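Local coordinates for UDP-N-acetylglucosamine 4-epimerase (Bacillus cereus, PDB 3M2P), which probably interconverts UDP-N-acetylglucosamine and its 4-epimer, as a nucleotide-binding member of the NAD(P)-dependent epimerase/dehydratase family, at residues A[155-167]-A[197-209]. Residues are numbered along the deposited sequence; the frame is centred on the assembly and turned at random.
Sequences IKNLRFAHLYGFN and REFLYAKDAAKSV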
ATOM      1  N   ILE A 155      14.872   6.931   6.882  1.00 32.87           N
ATOM      2  CA  ILE A 155      14.346   5.585   6.768  1.00 32.86           C
ATOM      3  C   ILE A 155      14.637   4.923   5.412  1.00 33.22           C
ATOM      4  O   ILE A 155      14.240   5.418   4.359  1.00 32.72           O
ATOM      5  CB  ILE A 155      12.824   5.552   7.061  1.00 33.44           C
ATOM      6  CG1 ILE A 155      12.541   5.901   8.525  1.00 33.28           C
ATOM      7  CG2 ILE A 155      12.251   4.194   6.727  1.00 33.36           C
ATOM      8  CD1 ILE A 155      11.112   6.337   8.781  1.00 32.66           C
ATOM      9  N   LYS A 156      15.329   3.789   5.470  1.00 33.05           N
ATOM     10  CA  LYS A 156      15.622   2.978   4.301  1.00 33.13           C
ATOM     11  C   LYS A 156      14.728   1.735   4.256  1.00 33.84           C
ATOM     12  O   LYS A 156      14.927   0.797   5.026  1.00 33.75           O
ATOM     13  CB  LYS A 156      17.090   2.558   4.319  1.00 33.31           C
ATOM     14  CG  LYS A 156      18.046   3.649   3.870  1.00 34.33           C
ATOM     15  CD  LYS A 156      19.391   3.530   4.562  1.00 33.76           C
ATOM     16  CE  LYS A 156      19.190   3.229   6.030  1.00 34.27           C
ATOM     17  NZ  LYS A 156      19.944   4.201   6.864  1.00 35.20           N
ATOM     18  N   ASN A 157      13.746   1.744   3.353  1.00 33.77           N
ATOM     19  CA  ASN A 157      12.858   0.608   3.128  1.00 32.52           C
ATOM     20  C   ASN A 157      13.515  -0.475   2.274  1.00 33.21           C
ATOM     21  O   ASN A 157      13.947  -0.216   1.149  1.00 33.58           O
ATOM     22  CB  ASN A 157      11.587   1.077   2.433  1.00 32.82           C
ATOM     23  CG  ASN A 157      10.790   2.036   3.273  1.00 32.90           C
ATOM     24  OD1 ASN A 157      10.257   3.023   2.772  1.00 32.77           O
ATOM     25  ND2 ASN A 157      10.695   1.750   4.558  1.00 33.59           N
ATOM     26  N   LEU A 158      13.574  -1.691   2.804  1.00 31.78           N
ATOM     27  CA  LEU A 158      14.199  -2.807   2.108  1.00 32.01           C
ATOM     28  C   LEU A 158      13.162  -3.813   1.628  1.00 32.29           C
ATOM     29  O   LEU A 158      12.635  -4.583   2.424  1.00 33.58           O
ATOM     30  CB  LEU A 158      15.170  -3.525   3.047  1.00 32.38           C
ATOM     31  CG  LEU A 158      16.309  -2.714   3.652  1.00 31.94           C
ATOM     32  CD1 LEU A 158      17.198  -3.598   4.503  1.00 32.22           C
ATOM     33  CD2 LEU A 158      17.099  -2.056   2.547  1.00 32.33           C
ATOM     34  N   ARG A 159      12.868  -3.821   0.337  1.00 31.82           N
ATOM     35  CA  ARG A 159      11.963  -4.834  -0.207  1.00 32.71           C
ATOM     36  C   ARG A 159      12.649  -6.200  -0.394  1.00 33.95           C
ATOM     37  O   ARG A 159      13.129  -6.514  -1.480  1.00 33.84           O
ATOM     38  CB  ARG A 159      11.331  -4.350  -1.512  1.00 31.56           C
ATOM     39  CG  ARG A 159      10.445  -3.155  -1.315  1.00 31.25           C
ATOM     40  CD  ARG A 159       9.938  -2.601  -2.614  1.00 31.24           C
ATOM     41  NE  ARG A 159       8.932  -1.569  -2.381  1.00 32.30           N
ATOM     42  CZ  ARG A 159       8.592  -0.639  -3.270  1.00 33.25           C
ATOM     43  NH1 ARG A 159       9.185  -0.599  -4.461  1.00 33.41           N
ATOM     44  NH2 ARG A 159       7.653   0.253  -2.978  1.00 31.29           N
ATOM     45  N   PHE A 160      12.682  -7.000   0.674  1.00 33.79           N
ATOM     46  CA  PHE A 160      13.271  -8.342   0.650  1.00 33.79           C
ATOM     47  C   PHE A 160      12.589  -9.289  -0.324  1.00 34.97           C
ATOM     48  O   PHE A 160      11.369  -9.282  -0.455  1.00 35.37           O
ATOM     49  CB  PHE A 160      13.229  -8.979   2.041  1.00 33.88           C
ATOM     50  CG  PHE A 160      14.080  -8.281   3.049  1.00 34.29           C
ATOM     51  CD1 PHE A 160      15.451  -8.193   2.874  1.00 33.97           C
ATOM     52  CD2 PHE A 160      13.514  -7.714   4.173  1.00 33.87           C
ATOM     53  CE1 PHE A 160      16.229  -7.550   3.784  1.00 33.74           C
ATOM     54  CE2 PHE A 160      14.289  -7.070   5.092  1.00 33.38           C
ATOM     55  CZ  PHE A 160      15.648  -6.981   4.895  1.00 34.77           C
ATOM     56  N   ALA A 161      13.391 -10.109  -0.999  1.00 36.61           N
ATOM     57  CA  ALA A 161      12.866 -11.211  -1.797  1.00 37.48           C
ATOM     58  C   ALA A 161      12.423 -12.292  -0.822  1.00 36.85           C
ATOM     59  O   ALA A 161      12.450 -12.078   0.382  1.00 37.18           O
ATOM     60  CB  ALA A 161      13.925 -11.744  -2.764  1.00 37.42           C
ATOM     61  N   HIS A 162      12.010 -13.443  -1.322  1.00 36.55           N
ATOM     62  CA  HIS A 162      11.477 -14.468  -0.440  1.00 37.64           C
ATOM     63  C   HIS A 162      12.543 -15.019   0.490  1.00 37.14           C
ATOM     64  O   HIS A 162      13.534 -15.575   0.047  1.00 38.14           O
ATOM     65  CB  HIS A 162      10.798 -15.573  -1.252  1.00 38.23           C
ATOM     66  CG  HIS A 162       9.750 -15.054  -2.181  1.00 37.97           C
ATOM     67  ND1 HIS A 162       8.531 -14.595  -1.737  1.00 36.38           N
ATOM     68  CD2 HIS A 162       9.752 -14.877  -3.525  1.00 39.77           C
ATOM     69  CE1 HIS A 162       7.818 -14.175  -2.767  1.00 37.98           C
ATOM     70  NE2 HIS A 162       8.539 -14.329  -3.863  1.00 39.33           N
ATOM     71  N   LEU A 163      12.338 -14.857   1.788  1.00 36.23           N
ATOM     72  CA  LEU A 163      13.350 -15.279   2.738  1.00 38.85           C
ATOM     73  C   LEU A 163      13.301 -16.790   2.992  1.00 40.35           C
ATOM     74  O   LEU A 163      12.221 -17.373   3.127  1.00 40.35           O
ATOM     75  CB  LEU A 163      13.240 -14.499   4.062  1.00 38.44           C
ATOM     76  CG  LEU A 163      13.305 -12.965   4.013  1.00 39.12           C
ATOM     77  CD1 LEU A 163      12.121 -12.452   3.204  1.00 40.81           C
ATOM     78  CD2 LEU A 163      13.291 -12.315   5.403  1.00 36.22           C
ATOM     79  N   TYR A 164      14.476 -17.414   3.043  1.00 39.02           N
ATOM     80  CA  TYR A 164      14.589 -18.772   3.552  1.00 41.12           C
ATOM     81  C   TYR A 164      15.770 -18.856   4.501  1.00 42.28           C
ATOM     82  O   TYR A 164      16.707 -18.063   4.404  1.00 41.05           O
ATOM     83  CB  TYR A 164      14.745 -19.781   2.418  1.00 42.11           C
ATOM     84  CG  TYR A 164      16.014 -19.628   1.625  1.00 41.43           C
ATOM     85  CD1 TYR A 164      16.048 -18.837   0.487  1.00 40.81           C
ATOM     86  CD2 TYR A 164      17.174 -20.276   2.008  1.00 41.69           C
ATOM     87  CE1 TYR A 164      17.202 -18.691  -0.237  1.00 40.53           C
ATOM     88  CE2 TYR A 164      18.341 -20.134   1.286  1.00 41.09           C
ATOM     89  CZ  TYR A 164      18.347 -19.344   0.166  1.00 41.27           C
ATOM     90  OH  TYR A 164      19.501 -19.208  -0.570  1.00 42.79           O
ATOM     91  N   GLY A 165      15.724 -19.812   5.423  1.00 44.13           N
ATOM     92  CA  GLY A 165      16.801 -19.974   6.388  1.00 45.22           C
ATOM     93  C   GLY A 165      16.899 -21.341   7.050  1.00 47.46           C
ATOM     94  O   GLY A 165      16.399 -22.343   6.535  1.00 49.22           O
ATOM     95  N   PHE A 166      17.544 -21.381   8.207  1.00 47.27           N
ATOM     96  CA  PHE A 166      17.756 -22.634   8.912  1.00 50.25           C
ATOM     97  C   PHE A 166      16.872 -22.749  10.150  1.00 51.32           C
ATOM     98  O   PHE A 166      17.052 -22.018  11.123  1.00 51.41           O
ATOM     99  CB  PHE A 166      19.233 -22.794   9.279  1.00 51.62           C
ATOM    100  CG  PHE A 166      19.468 -23.576  10.537  1.00 53.77           C
ATOM    101  CD1 PHE A 166      19.299 -24.949  10.557  1.00 55.96           C
ATOM    102  CD2 PHE A 166      19.870 -22.938  11.698  1.00 53.69           C
ATOM    103  CE1 PHE A 166      19.518 -25.670  11.721  1.00 57.60           C
ATOM    104  CE2 PHE A 166      20.096 -23.655  12.863  1.00 55.18           C
ATOM    105  CZ  PHE A 166      19.919 -25.017  12.877  1.00 56.29           C
ATOM    106  N   ASN A 167      15.909 -23.663  10.082  1.00 50.63           N
ATOM    107  CA  ASN A 167      15.040 -23.978  11.205  1.00 50.64           C
ATOM    108  C   ASN A 167      13.838 -23.028  11.336  1.00 49.19           C
ATOM    109  O   ASN A 167      13.879 -22.090  12.117  1.00 50.17           O
ATOM    110  CB  ASN A 167      15.860 -24.037  12.497  1.00 50.62           C
ATOM    111  CG  ASN A 167      15.102 -24.674  13.647  1.00 52.61           C
ATOM    112  OD1 ASN A 167      14.952 -24.069  14.714  1.00 53.36           O
ATOM    113  ND2 ASN A 167      14.614 -25.898  13.437  1.00 50.72           N
ATOM    114  N   ARG A 197      10.770 -17.793  -8.872  1.00 42.73           N
ATOM    115  CA  ARG A 197      10.621 -17.040  -7.626  1.00 42.24           C
ATOM    116  C   ARG A 197      11.983 -16.779  -6.992  1.00 41.90           C
ATOM    117  O   ARG A 197      12.816 -17.672  -6.937  1.00 42.26           O
ATOM    118  CB  ARG A 197       9.719 -17.801  -6.646  1.00 43.97           C
ATOM    119  CG  ARG A 197       8.240 -17.847  -7.045  1.00 44.98           C
ATOM    120  CD  ARG A 197       7.369 -18.317  -5.887  1.00 46.41           C
ATOM    121  NE  ARG A 197       7.225 -19.770  -5.852  1.00 50.18           N
ATOM    122  CZ  ARG A 197       6.811 -20.465  -4.791  1.00 51.74           C
ATOM    123  NH1 ARG A 197       6.518 -19.857  -3.654  1.00 49.98           N
ATOM    124  NH2 ARG A 197       6.704 -21.785  -4.861  1.00 53.89           N
ATOM    125  N   GLU A 198      12.213 -15.557  -6.514  1.00 41.46           N
ATOM    126  CA  GLU A 198      13.530 -15.187  -5.997  1.00 40.37           C
ATOM    127  C   GLU A 198      13.661 -15.495  -4.511  1.00 40.16           C
ATOM    128  O   GLU A 198      12.819 -15.093  -3.719  1.00 39.62           O
ATOM    129  CB  GLU A 198      13.794 -13.714  -6.261  1.00 39.91           C
ATOM    130  CG  GLU A 198      15.230 -13.262  -6.057  1.00 40.24           C
ATOM    131  CD  GLU A 198      15.417 -11.827  -6.518  1.00 40.16           C
ATOM    132  OE1 GLU A 198      14.414 -11.246  -6.995  1.00 38.81           O
ATOM    133  OE2 GLU A 198      16.546 -11.280  -6.411  1.00 41.05           O
ATOM    134  N   PHE A 199      14.716 -16.220  -4.143  1.00 41.18           N
ATOM    135  CA  PHE A 199      14.929 -16.642  -2.758  1.00 40.23           C
ATOM    136  C   PHE A 199      16.194 -16.048  -2.135  1.00 40.08           C
ATOM    137  O   PHE A 199      17.306 -16.343  -2.569  1.00 41.00           O
ATOM    138  CB  PHE A 199      14.998 -18.157  -2.681  1.00 40.14           C
ATOM    139  CG  PHE A 199      13.713 -18.835  -3.019  1.00 41.41           C
ATOM    140  CD1 PHE A 199      13.415 -19.168  -4.331  1.00 41.20           C
ATOM    141  CD2 PHE A 199      12.807 -19.163  -2.022  1.00 41.68           C
ATOM    142  CE1 PHE A 199      12.239 -19.804  -4.644  1.00 40.37           C
ATOM    143  CE2 PHE A 199      11.622 -19.802  -2.333  1.00 41.58           C
ATOM    144  CZ  PHE A 199      11.339 -20.114  -3.646  1.00 42.24           C
ATOM    145  N   LEU A 200      16.015 -15.228  -1.104  1.00 38.83           N
ATOM    146  CA  LEU A 200      17.127 -14.556  -0.448  1.00 39.06           C
ATOM    147  C   LEU A 200      17.431 -15.196   0.888  1.00 39.02           C
ATOM    148  O   LEU A 200      16.584 -15.219   1.768  1.00 39.58           O
ATOM    149  CB  LEU A 200      16.801 -13.079  -0.236  1.00 38.58           C
ATOM    150  CG  LEU A 200      17.754 -12.289   0.657  1.00 37.82           C
ATOM    151  CD1 LEU A 200      19.085 -12.096  -0.037  1.00 38.71           C
ATOM    152  CD2 LEU A 200      17.147 -10.954   1.011  1.00 36.34           C
ATOM    153  N   TYR A 201      18.643 -15.713   1.035  1.00 39.64           N
ATOM    154  CA  TYR A 201      19.062 -16.351   2.273  1.00 40.13           C
ATOM    155  C   TYR A 201      18.983 -15.344   3.415  1.00 39.81           C
ATOM    156  O   TYR A 201      19.380 -14.194   3.258  1.00 39.45           O
ATOM    157  CB  TYR A 201      20.480 -16.900   2.102  1.00 41.08           C
ATOM    158  CG  TYR A 201      21.024 -17.735   3.246  1.00 41.81           C
ATOM    159  CD1 TYR A 201      20.185 -18.379   4.138  1.00 41.42           C
ATOM    160  CD2 TYR A 201      22.396 -17.908   3.400  1.00 43.57           C
ATOM    161  CE1 TYR A 201      20.702 -19.142   5.169  1.00 42.90           C
ATOM    162  CE2 TYR A 201      22.923 -18.676   4.423  1.00 43.97           C
ATOM    163  CZ  TYR A 201      22.074 -19.288   5.306  1.00 44.40           C
ATOM    164  OH  TYR A 201      22.611 -20.036   6.333  1.00 44.50           O
ATOM    165  N   ALA A 202      18.444 -15.773   4.553  1.00 39.69           N
ATOM    166  CA  ALA A 202      18.307 -14.905   5.712  1.00 38.77           C
ATOM    167  C   ALA A 202      19.634 -14.246   6.089  1.00 39.69           C
ATOM    168  O   ALA A 202      19.662 -13.081   6.466  1.00 39.99           O
ATOM    169  CB  ALA A 202      17.747 -15.678   6.894  1.00 39.39           C
ATOM    170  N   LYS A 203      20.735 -14.987   5.985  1.00 40.90           N
ATOM    171  CA  LYS A 203      22.060 -14.467   6.346  1.00 39.95           C
ATOM    172  C   LYS A 203      22.442 -13.273   5.467  1.00 38.42           C
ATOM    173  O   LYS A 203      23.017 -12.303   5.943  1.00 38.13           O
ATOM    174  CB  LYS A 203      23.094 -15.582   6.229  1.00 40.63           C
ATOM    175  CG  LYS A 203      24.105 -15.654   7.335  1.00 40.99           C
ATOM    176  CD  LYS A 203      24.143 -17.066   7.909  1.00 43.51           C
ATOM    177  CE  LYS A 203      25.556 -17.672   7.906  1.00 46.12           C
ATOM    178  NZ  LYS A 203      26.627 -16.750   8.422  1.00 48.63           N
ATOM    179  N   ASP A 204      22.093 -13.349   4.186  1.00 38.67           N
ATOM    180  CA  ASP A 204      22.308 -12.257   3.241  1.00 38.09           C
ATOM    181  C   ASP A 204      21.348 -11.086   3.443  1.00 38.13           C
ATOM    182  O   ASP A 204      21.644  -9.963   3.050  1.00 37.69           O
ATOM    183  CB  ASP A 204      22.152 -12.767   1.810  1.00 39.62           C
ATOM    184  CG  ASP A 204      23.339 -13.606   1.349  1.00 42.05           C
ATOM    185  OD1 ASP A 204      24.486 -13.339   1.792  1.00 41.02           O
ATOM    186  OD2 ASP A 204      23.111 -14.525   0.527  1.00 42.14           O
ATOM    187  N   ALA A 205      20.186 -11.352   4.026  1.00 37.85           N
ATOM    188  CA  ALA A 205      19.235 -10.295   4.325  1.00 37.38           C
ATOM    189  C   ALA A 205      19.701  -9.499   5.544  1.00 37.87           C
ATOM    190  O   ALA A 205      19.601  -8.260   5.582  1.00 36.94           O
ATOM    191  CB  ALA A 205      17.850 -10.871   4.559  1.00 37.61           C
ATOM    192  N   ALA A 206      20.211 -10.218   6.539  1.00 37.80           N
ATOM    193  CA  ALA A 206      20.816  -9.580   7.694  1.00 37.15           C
ATOM    194  C   ALA A 206      22.042  -8.797   7.243  1.00 37.39           C
ATOM    195  O   ALA A 206      22.389  -7.786   7.850  1.00 37.42           O
ATOM    196  CB  ALA A 206      21.183 -10.601   8.735  1.00 37.25           C
ATOM    197  N   LYS A 207      22.690  -9.259   6.172  1.00 37.71           N
ATOM    198  CA  LYS A 207      23.851  -8.551   5.629  1.00 37.45           C
ATOM    199  C   LYS A 207      23.446  -7.196   5.070  1.00 37.10           C
ATOM    200  O   LYS A 207      24.079  -6.182   5.367  1.00 36.96           O
ATOM    201  CB  LYS A 207      24.573  -9.371   4.554  1.00 37.13           C
ATOM    202  CG  LYS A 207      25.774  -8.654   3.913  1.00 37.21           C
ATOM    203  CD  LYS A 207      26.567  -9.606   3.034  1.00 38.69           C
ATOM    204  CE  LYS A 207      27.838  -8.989   2.474  1.00 39.01           C
ATOM    205  NZ  LYS A 207      27.682  -8.441   1.100  1.00 39.05           N
ATOM    206  N   SER A 208      22.389  -7.185   4.264  1.00 36.65           N
ATOM    207  CA  SER A 208      21.906  -5.952   3.661  1.00 36.80           C
ATOM    208  C   SER A 208      21.422  -4.951   4.724  1.00 36.55           C
ATOM    209  O   SER A 208      21.507  -3.738   4.529  1.00 35.50           O
ATOM    210  CB  SER A 208      20.803  -6.246   2.641  1.00 36.31           C
ATOM    211  OG  SER A 208      19.666  -6.813   3.271  1.00 36.04           O
ATOM    212  N   VAL A 209      20.914  -5.457   5.844  1.00 36.43           N
ATOM    213  CA  VAL A 209      20.549  -4.576   6.953  1.00 36.33           C
ATOM    214  C   VAL A 209      21.800  -3.845   7.449  1.00 36.74           C
ATOM    215  O   VAL A 209      21.798  -2.628   7.635  1.00 36.80           O
ATOM    216  CB  VAL A 209      19.859  -5.342   8.118  1.00 35.37           C
ATOM    217  CG1 VAL A 209      19.897  -4.525   9.383  1.00 35.92           C
ATOM    218  CG2 VAL A 209      18.425  -5.679   7.764  1.00 34.82           C
TER
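Tyr164 lies across the parallel strand 197-201, to which residues 162-164 are hydrogen-bonded. With CG between the backbone N and the carbonyl carbon (chi1 65°), its ring is laid over the neighbouring strand. From CB outward, CD1 meets Phe199 CB, and CE1 lies 3.3 Å from Phe199 O, which is near the ring plane. The other pair of ring carbons, CD2 and CE2, lies toward Tyr201 CD1; CZ sits 3.7 Å from Tyr201 CA, and OH lies beside Tyr201 CB. Tyr201 CA thus makes a CH-pi contact over one face, while the rings of Tyr164 and Tyr201, their planes 13° from parallel, are slid so far apart that they barely overlap. A broad flat residue suits this place because it spans two neighbours at once, and Ala285 of helix 282-293 touches both tyrosines.

Backbone bonds fix the register: His162 N donates to Glu198 O (3.0 Å), and His162 O accepts from Leu200 N (2.8 Å). Tyr164 N reaches Leu200 O weakly, whereas Tyr164 O takes Ala202 N at 2.9 Å, tying the strand to the first turn of helix 202-212. The UDP-binding residues Phe13 and Leu14 approach Gly165 and Leu163.

Phe160 fills the angle between that helix and its strand. CD1 touches Leu200 CD2 (3.7 Å) and CE1 touches Ala205 CB, whose smallness admits the ring; Ser208 OG meets the ring edge. Leu158 CD1 packs on Val209 CG2 further along.

Backbone hydrogen bonds thus hold strand 197-201 in the Rossmann-type sheet, while apolar side chains pack helix 202-212 against strand 154-164, where Ser208 OG is satisfied by the helix's own Ala205 O.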